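Local coordinates for protein mandelate racemase/muconate lactonizing enzyme/Enolase superfamily (Rhodobacter sphaeroides, PDB 2HZG) that is of unassigned function but belongs to the enolase superfamily and binds a sodium ion with three carboxylates at the mouth of its beta/alpha-barrel domain, at residues Phe166-Ile171 with Met197-Gln202; Trp225-Phe230 with Gly252-His257; Leu140-Thr145 with Ala180-Ala185; Gly174-Asp179 with Ala212-Thr217; Glu148-Ala153 with Ala186-Gly191. All coordinates share one frame; numbering follows the deposited sequence.

How the interactions relate
Four of the five contacts are buried; interaction 4, at the outer rim, is partly so. Interactions 1 and 2 lie on neighbouring strands of the barrel sheet and share one sodium ion and three of its waters; backbone hydrogen bonds tie interaction 1, whereas interaction 2 has none across it and is made by acids meeting round the ion. Interactions 3, 4 and 5 all use helix 176-190 at successive levels: its first turn meets 212-217 through a salt bridge, its middle sends Gln182 to the loop after strand 135-141, and its last turns pack on helix 146-158 through small apolar groups. Phe166 of interaction 1 reaches this layer, touching Thr149 and Ala186 of interaction 5.

Interaction 1 of 5, residues Phe166-Ile171 with Met197-Gln202; sequences FGWGPI and MVDVGQ. With NA (sodium ion), chain C.
The indole of Trp168 lies across Gly201 with one face on its CA, which stands 3.4 Å from the centroid of the six-membered ring and 12° off the normal, a CH-pi contact. Toward Asp199 the same ring is turned steeply, ring and carboxylate planes 71° apart, with NE1 lying 3.3 Å from Asp199 OD2. That oxygen binds the sodium ion at 2.3 Å, while OD1 turns back to accept from Gly201 N at 3.0 Å, closing an Asx turn that fixes the rotation of the carboxylate. With CG anti to the backbone N (chi1 170°), the acid leaves the strand end on the metal side. These are neighbouring parallel strands of a beta-alpha-beta unit, 163-167 and 195-199, in the barrel domain of the enolase superfamily, and Asp199 sits at the end of strand 195-199; Glu227 and Glu254 complete the protein ligands. Backbone bonds tie the strands: Asp199 N to Phe166 O, then Trp168 N to Asp199 O at 2.9 Å. Beyond them Ile171 sends CG2 alongside Val200, 3.8 Å from CG1, and one water bridges Ile171 O and Val200 O. Trp168 also packs on Val63 of the second subunit.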
# COMPACT_ATOMS: atom_id res chain seq x y z
N PHE A 166 23.36 -0.12 12.48
CA PHE A 166 23.72 -0.37 11.10
C PHE A 166 22.58 -1.09 10.40
O PHE A 166 21.94 -1.96 10.97
CB PHE A 166 24.99 -1.22 11.01
CG PHE A 166 26.22 -0.47 11.40
CD1 PHE A 166 26.88 0.30 10.47
CD2 PHE A 166 26.69 -0.50 12.71
CE1 PHE A 166 28.00 1.01 10.81
CE2 PHE A 166 27.82 0.21 13.06
CZ PHE A 166 28.46 0.97 12.11
N GLY A 167 22.35 -0.73 9.14
CA GLY A 167 21.27 -1.32 8.39
C GLY A 167 21.74 -1.69 7.02
O GLY A 167 22.72 -1.12 6.54
N TRP A 168 21.06 -2.65 6.41
CA TRP A 168 21.16 -2.88 4.97
C TRP A 168 22.60 -3.19 4.53
O TRP A 168 23.30 -3.99 5.19
CB TRP A 168 20.59 -1.67 4.20
CG TRP A 168 19.16 -1.26 4.58
CD1 TRP A 168 18.79 -0.43 5.61
CD2 TRP A 168 17.95 -1.64 3.91
NE1 TRP A 168 17.42 -0.28 5.62
CE2 TRP A 168 16.88 -1.00 4.59
CE3 TRP A 168 17.67 -2.45 2.80
CZ2 TRP A 168 15.54 -1.16 4.19
CZ3 TRP A 168 16.33 -2.59 2.40
CH2 TRP A 168 15.29 -1.95 3.10
N GLY A 169 23.05 -2.58 3.44
CA GLY A 169 24.32 -2.99 2.82
C GLY A 169 24.23 -4.48 2.54
O GLY A 169 23.21 -4.96 2.04
N PRO A 170 25.30 -5.25 2.86
CA PRO A 170 25.24 -6.70 2.59
C PRO A 170 24.57 -7.57 3.65
O PRO A 170 24.56 -8.81 3.51
CB PRO A 170 26.71 -7.09 2.47
CG PRO A 170 27.45 -6.10 3.34
CD PRO A 170 26.61 -4.82 3.39
N ILE A 171 24.02 -6.97 4.71
CA ILE A 171 23.55 -7.77 5.83
C ILE A 171 22.42 -8.71 5.36
O ILE A 171 21.58 -8.34 4.54
CB ILE A 171 23.14 -6.89 7.07
CG1 ILE A 171 23.35 -7.64 8.39
CG2 ILE A 171 21.74 -6.25 6.89
CD1 ILE A 171 24.86 -7.91 8.73
N MET A 197 22.27 -1.49 17.45
CA MET A 197 21.05 -1.96 16.83
C MET A 197 21.38 -2.43 15.42
O MET A 197 22.35 -1.95 14.81
CB MET A 197 19.98 -0.87 16.81
CG MET A 197 19.45 -0.48 18.20
SD MET A 197 20.56 0.58 19.18
CE MET A 197 20.42 2.11 18.35
N VAL A 198 20.59 -3.37 14.92
CA VAL A 198 20.77 -3.93 13.59
C VAL A 198 19.46 -3.91 12.81
O VAL A 198 18.42 -4.33 13.32
CB VAL A 198 21.35 -5.38 13.65
CG1 VAL A 198 21.45 -6.00 12.23
CG2 VAL A 198 22.70 -5.39 14.37
N ASP A 199 19.54 -3.42 11.59
CA ASP A 199 18.39 -3.30 10.70
C ASP A 199 18.68 -4.07 9.43
O ASP A 199 19.63 -3.78 8.72
CB ASP A 199 18.17 -1.80 10.42
CG ASP A 199 17.14 -1.53 9.31
OD1 ASP A 199 16.42 -2.43 8.84
OD2 ASP A 199 17.08 -0.34 8.90
N VAL A 200 17.87 -5.09 9.16
CA VAL A 200 18.10 -5.96 8.01
C VAL A 200 17.21 -5.71 6.79
O VAL A 200 17.25 -6.48 5.81
CB VAL A 200 18.12 -7.47 8.40
CG1 VAL A 200 19.25 -7.71 9.42
CG2 VAL A 200 16.78 -7.93 8.97
N GLY A 201 16.43 -4.64 6.83
CA GLY A 201 15.69 -4.21 5.66
C GLY A 201 14.81 -5.27 5.01
O GLY A 201 14.81 -5.40 3.79
N GLN A 202 14.09 -6.04 5.82
CA GLN A 202 13.14 -7.05 5.32
C GLN A 202 13.80 -8.20 4.55
O GLN A 202 13.13 -8.96 3.86
CB GLN A 202 12.04 -6.39 4.46
CG GLN A 202 11.27 -5.24 5.15
CD GLN A 202 10.08 -4.76 4.30
OE1 GLN A 202 9.68 -5.43 3.35
NE2 GLN A 202 9.58 -3.58 4.61
NA NA C . 15.11 0.92 9.04
O HOH W 1 15.15 1.91 6.79
O HOH W 2 19.60 -5.99 4.14
O HOH W 3 14.58 -1.41 7.49
O HOH W 4 16.44 3.06 9.55

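Interaction 2 of 5, residues Trp225-Phe230 with Gly252-His257; sequences WLEEPF and GGEAAH. With NA (sodium ion), chain C.
Glu254 and Glu227 converge on one sodium ion at the mouth of the enolase-superfamily barrel, each from the end of its own strand or the loop just after it. From CB, Glu254 places CG between its backbone N and carbonyl carbon (chi1 79°), then runs extended toward the metal. Its CG lies 3.7 Å from Glu228 CD, and its CD is 3.4 Å from Glu228 OE2, for the two carboxylates are stacked with planes only 8° apart although the chains cross at about a right angle. At the tip the oxygens divide the work. OE2 binds sodium at 2.2 Å and stands 3.2 Å from Glu227 OE2, itself a metal ligand; here the carboxylate planes are turned 65° from each other. OE1 accepts a hydrogen bond from a metal-bound water and forms a salt bridge with Arg280. Asp199 supplies the third protein ligand. The sodium ion and Arg280 probably offset the close approach of these acids. Glu227 OE1 forms a salt bridge with Lys165, and Trp225 NE1 also donates to that oxygen, on its anti lone pair. Glu228 OE1 accepts from Gln202 and, at 2.8 Å, from a water that also accepts from Gly253 N and Ala255 N.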
# COMPACT_ATOMS: atom_id res chain seq x y z
N TRP A 225 18.15 -4.46 19.40
CA TRP A 225 17.02 -4.86 18.60
C TRP A 225 17.44 -5.25 17.20
O TRP A 225 18.50 -4.84 16.70
CB TRP A 225 15.89 -3.79 18.58
CG TRP A 225 16.11 -2.57 17.66
CD1 TRP A 225 16.36 -2.57 16.31
CD2 TRP A 225 16.05 -1.19 18.06
NE1 TRP A 225 16.47 -1.26 15.85
CE2 TRP A 225 16.28 -0.40 16.90
CE3 TRP A 225 15.82 -0.54 19.28
CZ2 TRP A 225 16.29 1.00 16.94
CZ3 TRP A 225 15.83 0.84 19.31
CH2 TRP A 225 16.06 1.60 18.15
N LEU A 226 16.59 -6.07 16.60
CA LEU A 226 16.71 -6.50 15.23
C LEU A 226 15.52 -5.93 14.51
O LEU A 226 14.38 -6.26 14.83
CB LEU A 226 16.70 -8.04 15.16
CG LEU A 226 16.63 -8.63 13.74
CD1 LEU A 226 17.89 -8.25 12.94
CD2 LEU A 226 16.40 -10.15 13.82
N GLU A 227 15.79 -5.06 13.54
CA GLU A 227 14.77 -4.24 12.90
C GLU A 227 14.39 -4.80 11.52
O GLU A 227 15.26 -5.23 10.76
CB GLU A 227 15.29 -2.81 12.81
CG GLU A 227 14.44 -1.82 12.04
CD GLU A 227 14.96 -0.40 12.18
OE1 GLU A 227 15.63 -0.07 13.18
OE2 GLU A 227 14.65 0.41 11.28
N GLU A 228 13.09 -4.82 11.24
CA GLU A 228 12.56 -5.26 9.94
C GLU A 228 13.12 -6.61 9.47
O GLU A 228 13.66 -6.69 8.36
CB GLU A 228 12.83 -4.20 8.86
CG GLU A 228 11.97 -2.94 9.00
CD GLU A 228 11.45 -2.44 7.65
OE1 GLU A 228 10.21 -2.58 7.40
OE2 GLU A 228 12.30 -1.97 6.83
N PRO A 229 13.02 -7.67 10.30
CA PRO A 229 13.58 -8.95 9.79
C PRO A 229 12.86 -9.47 8.52
O PRO A 229 13.47 -10.18 7.73
CB PRO A 229 13.37 -9.94 10.96
CG PRO A 229 12.24 -9.31 11.79
CD PRO A 229 12.42 -7.81 11.65
N PHE A 230 11.59 -9.12 8.36
CA PHE A 230 10.72 -9.74 7.35
C PHE A 230 9.93 -8.72 6.53
O PHE A 230 9.94 -7.52 6.86
CB PHE A 230 9.73 -10.67 8.04
CG PHE A 230 10.37 -11.73 8.90
CD1 PHE A 230 11.16 -12.75 8.32
CD2 PHE A 230 10.19 -11.72 10.28
CE1 PHE A 230 11.76 -13.73 9.13
CE2 PHE A 230 10.78 -12.69 11.10
CZ PHE A 230 11.57 -13.70 10.52
N GLY A 252 10.14 -2.79 14.29
CA GLY A 252 9.71 -2.50 12.93
C GLY A 252 8.61 -1.46 12.92
O GLY A 252 8.30 -0.87 13.96
N GLY A 253 8.01 -1.27 11.74
CA GLY A 253 6.92 -0.32 11.57
C GLY A 253 7.21 0.81 10.60
O GLY A 253 6.29 1.53 10.22
N GLU A 254 8.47 0.97 10.18
CA GLU A 254 8.79 2.08 9.28
C GLU A 254 8.06 1.99 7.94
O GLU A 254 7.88 3.01 7.25
CB GLU A 254 10.28 2.14 9.03
CG GLU A 254 10.74 1.13 8.00
CD GLU A 254 12.20 1.28 7.73
OE1 GLU A 254 12.56 1.68 6.61
OE2 GLU A 254 12.98 1.04 8.67
N ALA A 255 7.66 0.79 7.56
CA ALA A 255 6.92 0.62 6.31
C ALA A 255 5.41 0.88 6.46
O ALA A 255 4.68 0.87 5.45
CB ALA A 255 7.17 -0.76 5.70
N ALA A 256 4.94 1.14 7.68
CA ALA A 256 3.50 1.43 7.88
C ALA A 256 3.10 2.68 7.08
O ALA A 256 3.69 3.76 7.25
CB ALA A 256 3.15 1.62 9.36
N HIS A 257 2.12 2.53 6.20
CA HIS A 257 1.59 3.69 5.47
C HIS A 257 0.18 4.00 5.98
O HIS A 257 -0.52 4.82 5.41
CB HIS A 257 1.63 3.48 3.94
CG HIS A 257 0.87 2.27 3.48
ND1 HIS A 257 1.50 1.08 3.15
CD2 HIS A 257 -0.45 2.06 3.30
CE1 HIS A 257 0.58 0.20 2.78
NE2 HIS A 257 -0.60 0.77 2.85
NA NA C . 15.11 0.92 9.04
O HOH W 5 7.83 -2.05 8.76
O HOH W 6 11.69 -0.47 4.58
O HOH W 3 14.58 -1.41 7.49
O HOH W 1 15.15 1.91 6.79
O HOH W 4 16.44 3.06 9.55

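Interaction 3 of 5, residues Leu140-Thr145 with Ala180-Ala185; sequences LLFGDT and ADQIMA
Gln182 reaches from helix 176-190 to the turn that follows strand 135-141, and its NE2 donates to Gly143 O at 2.9 Å. In the beta/alpha-barrel domain of the enolase superfamily, this joins the loop leading into helix 146-158 to the next helix of the outer layer. The bond is bent, 134° at the hydrogen, and NE2 sits above the carbonyl plane of Gly143 rather than on a lone pair. The same nitrogen passes 3.5 Å from Thr145 C, placing the amide within the curve of the loop. OE1 is turned toward the Phe142 ring, 3.5 Å from CD1, with ring and amide planes 74° apart. A bend at chi2 (-78°) folds the glutamine chain back beside the phenyl group, and its CB lies 3.9 Å from Phe142 CE1 as the two side chains slide past each other in opposite directions. At the far end of the ring, Phe142 CZ meets Ile183 CG1 at 4.2 Å. Farther out, Thr149 holds both partners: its OG1 hydrogen-bonds Gln182 OE1 and Gly143 N, so the buried amide has polar partners at both ends. Phe142 is positioned further by Phe166, whose ring meets its own. At the loop's end Thr145 occupies the N-cap position of helix 146-158, where its OG1 also hydrogen-bonds Glu148 OE2.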
# COMPACT_ATOMS: atom_id res chain seq x y z
N LEU A 140 23.23 4.34 10.43
CA LEU A 140 24.25 4.17 9.40
C LEU A 140 23.98 2.94 8.55
O LEU A 140 23.22 2.08 8.93
CB LEU A 140 25.64 4.03 10.07
CG LEU A 140 26.16 5.26 10.81
CD1 LEU A 140 27.40 4.90 11.63
CD2 LEU A 140 26.46 6.37 9.81
N LEU A 141 24.63 2.85 7.40
CA LEU A 141 24.55 1.62 6.63
C LEU A 141 25.77 0.74 6.95
O LEU A 141 26.88 1.24 7.16
CB LEU A 141 24.47 1.91 5.15
CG LEU A 141 23.24 2.73 4.71
CD1 LEU A 141 23.34 3.08 3.26
CD2 LEU A 141 21.89 2.02 5.02
N PHE A 142 25.56 -0.57 7.00
CA PHE A 142 26.68 -1.50 6.97
C PHE A 142 27.61 -1.21 5.79
O PHE A 142 27.13 -1.01 4.67
CB PHE A 142 26.19 -2.96 6.86
CG PHE A 142 25.72 -3.54 8.15
CD1 PHE A 142 26.65 -3.92 9.13
CD2 PHE A 142 24.36 -3.75 8.39
CE1 PHE A 142 26.25 -4.46 10.33
CE2 PHE A 142 23.94 -4.32 9.59
CZ PHE A 142 24.88 -4.67 10.57
N GLY A 143 28.92 -1.20 6.05
CA GLY A 143 29.92 -1.14 4.98
C GLY A 143 29.89 -2.42 4.17
O GLY A 143 29.35 -3.44 4.62
N ASP A 144 30.48 -2.39 2.98
CA ASP A 144 30.56 -3.56 2.13
C ASP A 144 31.50 -4.62 2.70
O ASP A 144 31.43 -5.79 2.31
CB ASP A 144 30.97 -3.16 0.70
CG ASP A 144 29.88 -2.34 -0.02
OD1 ASP A 144 28.75 -2.21 0.53
OD2 ASP A 144 30.14 -1.83 -1.14
N THR A 145 32.38 -4.23 3.62
CA THR A 145 33.27 -5.18 4.28
C THR A 145 33.15 -4.89 5.76
O THR A 145 32.73 -3.79 6.14
CB THR A 145 34.76 -5.01 3.86
OG1 THR A 145 35.19 -3.70 4.21
CG2 THR A 145 34.95 -5.20 2.34
N ALA A 180 27.80 -12.35 10.94
CA ALA A 180 28.53 -12.34 12.20
C ALA A 180 29.77 -11.43 12.14
O ALA A 180 29.99 -10.65 13.06
CB ALA A 180 28.92 -13.79 12.65
N ASP A 181 30.52 -11.50 11.05
CA ASP A 181 31.72 -10.67 10.85
C ASP A 181 31.36 -9.18 10.87
O ASP A 181 32.02 -8.38 11.51
CB ASP A 181 32.39 -11.04 9.53
CG ASP A 181 33.14 -12.39 9.59
OD1 ASP A 181 33.35 -12.94 10.69
OD2 ASP A 181 33.50 -12.90 8.51
N GLN A 182 30.26 -8.84 10.19
CA GLN A 182 29.77 -7.46 10.13
C GLN A 182 29.32 -6.94 11.49
O GLN A 182 29.67 -5.84 11.89
CB GLN A 182 28.60 -7.37 9.13
CG GLN A 182 29.02 -7.43 7.68
CD GLN A 182 29.58 -6.10 7.17
OE1 GLN A 182 29.74 -5.15 7.93
NE2 GLN A 182 29.87 -6.03 5.89
N ILE A 183 28.53 -7.75 12.19
CA ILE A 183 27.93 -7.35 13.46
C ILE A 183 28.99 -7.24 14.55
O ILE A 183 28.98 -6.30 15.36
CB ILE A 183 26.77 -8.34 13.84
CG1 ILE A 183 25.59 -8.17 12.85
CG2 ILE A 183 26.30 -8.13 15.27
CD1 ILE A 183 24.58 -9.34 12.85
N MET A 184 29.92 -8.20 14.57
CA MET A 184 31.05 -8.16 15.51
C MET A 184 31.97 -6.97 15.26
O MET A 184 32.45 -6.36 16.21
CB MET A 184 31.83 -9.47 15.45
CG MET A 184 31.06 -10.67 16.01
SD MET A 184 30.47 -10.38 17.69
CE MET A 184 28.98 -11.39 17.66
N ALA A 185 32.18 -6.63 13.99
CA ALA A 185 32.96 -5.44 13.61
C ALA A 185 32.28 -4.14 14.07
O ALA A 185 32.94 -3.26 14.61
CB ALA A 185 33.23 -5.43 12.11

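Interaction 4 of 5, residues Gly174-Asp179 with Ala212-Thr217; sequences GTVAAD and AARLPT. With NA (sodium ion), chain D.
Arg214 grips Asp179 side-on in a salt bridge, NE and NH2 both donating to the single oxygen OD2, at 2.7 Å and 3.0 Å. The pair ties the first turn of helix 176-190 to the short turn before helix 215-220, two outer-layer helices of the beta/alpha barrel. The two donors meet that oxygen differently: NE lies on its anti lone pair, whereas NH2 comes from above the carboxylate plane, the guanidinium being turned 49° from the carboxylate. NH2 makes one more bond, to Gly174 O at 3.0 Å, with the acceptor close to the guanidinium plane. The carbonyl of Gly174 also binds a sodium ion, whose other ligands in the model are three waters, so the cation and the arginine share one backbone oxygen. NH1 turns to Ala210 O, and Asp179 OD1 accepts from Gly172 N, leaving both charged groups held by a second set of partners. The arginine chain turns at its second torsion, chi2 78°, and so carries the tip to the helix start. Over one guanidinium face lies Val176 CG2, 3.5 Å from NH1, and this methyl also packs on Ala213 CB at 3.7 Å. The other branch, CG1, approaches Thr217 OG1. Just before Val176, Thr175 N-caps helix 176-190, its OG1 accepting from Ala178 N at 3.1 Å.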
# COMPACT_ATOMS: atom_id res chain seq x y z
N GLY A 174 23.81 -13.10 2.41
CA GLY A 174 24.58 -14.34 2.24
C GLY A 174 24.50 -15.19 3.49
O GLY A 174 23.41 -15.46 4.02
N THR A 175 25.66 -15.60 3.99
CA THR A 175 25.71 -16.53 5.09
C THR A 175 25.61 -15.83 6.45
O THR A 175 25.85 -14.61 6.57
CB THR A 175 27.02 -17.36 5.05
OG1 THR A 175 28.12 -16.48 5.27
CG2 THR A 175 27.20 -18.05 3.68
N VAL A 176 25.28 -16.62 7.48
CA VAL A 176 25.33 -16.17 8.86
C VAL A 176 26.75 -15.72 9.23
O VAL A 176 26.92 -14.71 9.90
CB VAL A 176 24.86 -17.28 9.84
CG1 VAL A 176 25.24 -16.95 11.30
CG2 VAL A 176 23.36 -17.49 9.73
N ALA A 177 27.75 -16.48 8.77
CA ALA A 177 29.16 -16.16 9.02
C ALA A 177 29.52 -14.74 8.58
O ALA A 177 30.12 -13.99 9.35
CB ALA A 177 30.08 -17.18 8.35
N ALA A 178 29.14 -14.36 7.36
CA ALA A 178 29.33 -13.01 6.86
C ALA A 178 28.64 -11.96 7.74
O ALA A 178 29.25 -10.95 8.09
CB ALA A 178 28.84 -12.90 5.40
N ASP A 179 27.38 -12.22 8.12
CA ASP A 179 26.66 -11.34 9.04
C ASP A 179 27.35 -11.22 10.39
O ASP A 179 27.45 -10.13 10.95
CB ASP A 179 25.20 -11.78 9.22
CG ASP A 179 24.38 -11.61 7.95
OD1 ASP A 179 24.82 -10.93 6.99
OD2 ASP A 179 23.27 -12.20 7.91
N ALA A 212 16.22 -16.59 12.33
CA ALA A 212 16.50 -17.18 13.63
C ALA A 212 17.97 -17.56 13.74
O ALA A 212 18.53 -17.50 14.82
CB ALA A 212 15.60 -18.43 13.90
N ALA A 213 18.59 -17.91 12.61
CA ALA A 213 19.99 -18.38 12.60
C ALA A 213 20.99 -17.26 12.99
O ALA A 213 22.15 -17.53 13.34
CB ALA A 213 20.35 -18.96 11.22
N ARG A 214 20.53 -16.01 12.92
CA ARG A 214 21.32 -14.83 13.32
C ARG A 214 21.16 -14.48 14.79
O ARG A 214 21.87 -13.65 15.29
CB ARG A 214 20.94 -13.59 12.52
CG ARG A 214 21.61 -13.43 11.19
CD ARG A 214 21.00 -14.34 10.10
NE ARG A 214 21.75 -14.20 8.85
CZ ARG A 214 21.63 -15.00 7.79
NH1 ARG A 214 20.78 -16.02 7.80
NH2 ARG A 214 22.36 -14.75 6.70
N LEU A 215 20.20 -15.08 15.47
CA LEU A 215 19.93 -14.68 16.84
C LEU A 215 21.12 -14.86 17.83
O LEU A 215 21.37 -13.97 18.66
CB LEU A 215 18.63 -15.30 17.37
CG LEU A 215 17.29 -14.87 16.72
CD1 LEU A 215 16.14 -15.70 17.26
CD2 LEU A 215 17.02 -13.37 16.94
N PRO A 216 21.82 -16.02 17.79
CA PRO A 216 23.01 -16.13 18.66
C PRO A 216 24.07 -15.05 18.42
O PRO A 216 24.62 -14.53 19.37
CB PRO A 216 23.57 -17.52 18.32
CG PRO A 216 22.35 -18.29 17.85
CD PRO A 216 21.56 -17.28 17.06
N THR A 217 24.34 -14.74 17.16
CA THR A 217 25.32 -13.72 16.80
C THR A 217 24.89 -12.36 17.35
O THR A 217 25.69 -11.64 17.94
CB THR A 217 25.44 -13.61 15.28
OG1 THR A 217 25.78 -14.89 14.73
CG2 THR A 217 26.50 -12.58 14.90
NA NA D . 21.42 -16.41 3.29
O HOH W 7 22.88 -18.31 2.45
O HOH W 8 20.01 -14.87 4.27
O HOH W 9 21.05 -15.66 1.10

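Interaction 5 of 5, residues Glu148-Ala153 with Ala186-Gly191; sequences ETLERA and AREGLG
Leu150 and Gly189 bring the two helices together with their CA atoms 4.3 Å apart. Segments 148-153 and 186-190 run in roughly the same direction, their axes 7.0 Å apart at the closest and crossing at -32°. So close an approach depends on small residues at the crossing: Gly189 presents a bare CA, which lies 3.5 Å from Leu150 O with a C-H pointing at that carbonyl. Ala153 fills the neighbouring place. Its methyl points at the other helix and rests mainly against backbone, 3.4 Å from Ala186 O and 3.6 Å from Leu190 N. One turn earlier Thr149 turns its methyl to the partner, CG2 standing 3.8 Å from Ala186 CB, while its OG1 is engaged by Gln182 of the same partner helix. In Leu150, CG points away from the backbone N (chi1 -176°) and the chain leans over Gly189; the Leu150 and Glu188 side chains cross obliquely, CD1 standing 3.6 Å from Glu188 CD, against the extended glutamate's carboxylate. Phe166 of the barrel strand 163-167 packs beneath Ala153 and Ala186, so the pair of helices, consecutive members of the barrel's outer layer, is seated on the sheet. No conventional hydrogen bond or salt bridge links the two segments; the contact is held by close van der Waals fit and a weak C-H to oxygen interaction, which implies that the helix spacing rests on side-chain size more than on polar pairing.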
# COMPACT_ATOMS: atom_id res chain seq x y z
N GLU A 148 35.11 -1.69 7.03
CA GLU A 148 34.38 -0.44 6.77
C GLU A 148 33.33 -0.18 7.87
O GLU A 148 33.24 0.92 8.41
CB GLU A 148 33.76 -0.47 5.37
CG GLU A 148 34.86 -0.34 4.30
CD GLU A 148 34.39 -0.57 2.86
OE1 GLU A 148 34.36 0.42 2.09
OE2 GLU A 148 34.09 -1.73 2.49
N THR A 149 32.57 -1.22 8.23
CA THR A 149 31.58 -1.14 9.31
C THR A 149 32.23 -0.77 10.64
O THR A 149 31.74 0.12 11.33
CB THR A 149 30.79 -2.47 9.43
OG1 THR A 149 30.02 -2.64 8.24
CG2 THR A 149 29.86 -2.49 10.65
N LEU A 150 33.33 -1.44 10.98
CA LEU A 150 34.08 -1.10 12.20
C LEU A 150 34.45 0.40 12.21
O LEU A 150 34.21 1.08 13.20
CB LEU A 150 35.35 -1.97 12.30
CG LEU A 150 36.25 -1.88 13.53
CD1 LEU A 150 37.14 -3.13 13.60
CD2 LEU A 150 37.10 -0.59 13.50
N GLU A 151 35.01 0.88 11.10
CA GLU A 151 35.46 2.29 10.98
C GLU A 151 34.31 3.29 11.14
O GLU A 151 34.45 4.33 11.82
CB GLU A 151 36.16 2.52 9.63
CG GLU A 151 37.56 1.83 9.46
CD GLU A 151 38.56 2.21 10.57
OE1 GLU A 151 38.54 3.37 11.04
OE2 GLU A 151 39.36 1.34 10.97
N ARG A 152 33.16 2.96 10.54
CA ARG A 152 31.92 3.72 10.72
C ARG A 152 31.47 3.79 12.16
O ARG A 152 31.07 4.86 12.64
CB ARG A 152 30.79 3.14 9.85
CG ARG A 152 31.09 3.37 8.38
CD ARG A 152 30.07 2.76 7.45
NE ARG A 152 30.52 2.95 6.07
CZ ARG A 152 29.78 2.67 4.99
NH1 ARG A 152 28.56 2.17 5.13
NH2 ARG A 152 30.27 2.89 3.79
N ALA A 153 31.53 2.65 12.86
CA ALA A 153 31.12 2.62 14.26
C ALA A 153 32.10 3.41 15.14
O ALA A 153 31.69 4.13 16.06
CB ALA A 153 30.97 1.17 14.76
N ALA A 186 30.95 -4.06 13.92
CA ALA A 186 30.17 -2.96 14.51
C ALA A 186 30.38 -2.85 16.02
O ALA A 186 30.66 -1.76 16.55
CB ALA A 186 28.67 -3.12 14.18
N ARG A 187 30.26 -3.97 16.73
CA ARG A 187 30.51 -3.99 18.16
C ARG A 187 31.97 -3.58 18.47
O ARG A 187 32.21 -2.82 19.41
CB ARG A 187 30.19 -5.37 18.76
CG ARG A 187 30.49 -5.54 20.27
CD ARG A 187 29.93 -4.42 21.16
NE ARG A 187 28.49 -4.52 21.35
CZ ARG A 187 27.72 -3.57 21.90
NH1 ARG A 187 28.26 -2.42 22.32
NH2 ARG A 187 26.42 -3.78 22.04
N GLU A 188 32.91 -4.09 17.68
CA GLU A 188 34.34 -3.79 17.89
C GLU A 188 34.59 -2.29 17.74
O GLU A 188 35.26 -1.69 18.59
CB GLU A 188 35.23 -4.59 16.91
CG GLU A 188 36.70 -4.66 17.34
CD GLU A 188 37.58 -5.45 16.36
OE1 GLU A 188 37.06 -6.31 15.60
OE2 GLU A 188 38.81 -5.18 16.34
N GLY A 189 34.06 -1.69 16.67
CA GLY A 189 34.22 -0.26 16.45
C GLY A 189 33.53 0.59 17.51
O GLY A 189 34.04 1.64 17.91
N LEU A 190 32.36 0.13 17.96
CA LEU A 190 31.55 0.92 18.88
C LEU A 190 32.11 0.89 20.29
O LEU A 190 31.96 1.86 21.05
CB LEU A 190 30.09 0.44 18.90
CG LEU A 190 29.12 1.06 19.92
CD1 LEU A 190 29.02 2.59 19.72
CD2 LEU A 190 27.75 0.41 19.86
N GLY A 191 32.72 -0.23 20.64
CA GLY A 191 33.14 -0.46 22.02
C GLY A 191 32.05 -1.18 22.80
O GLY A 191 30.90 -1.25 22.34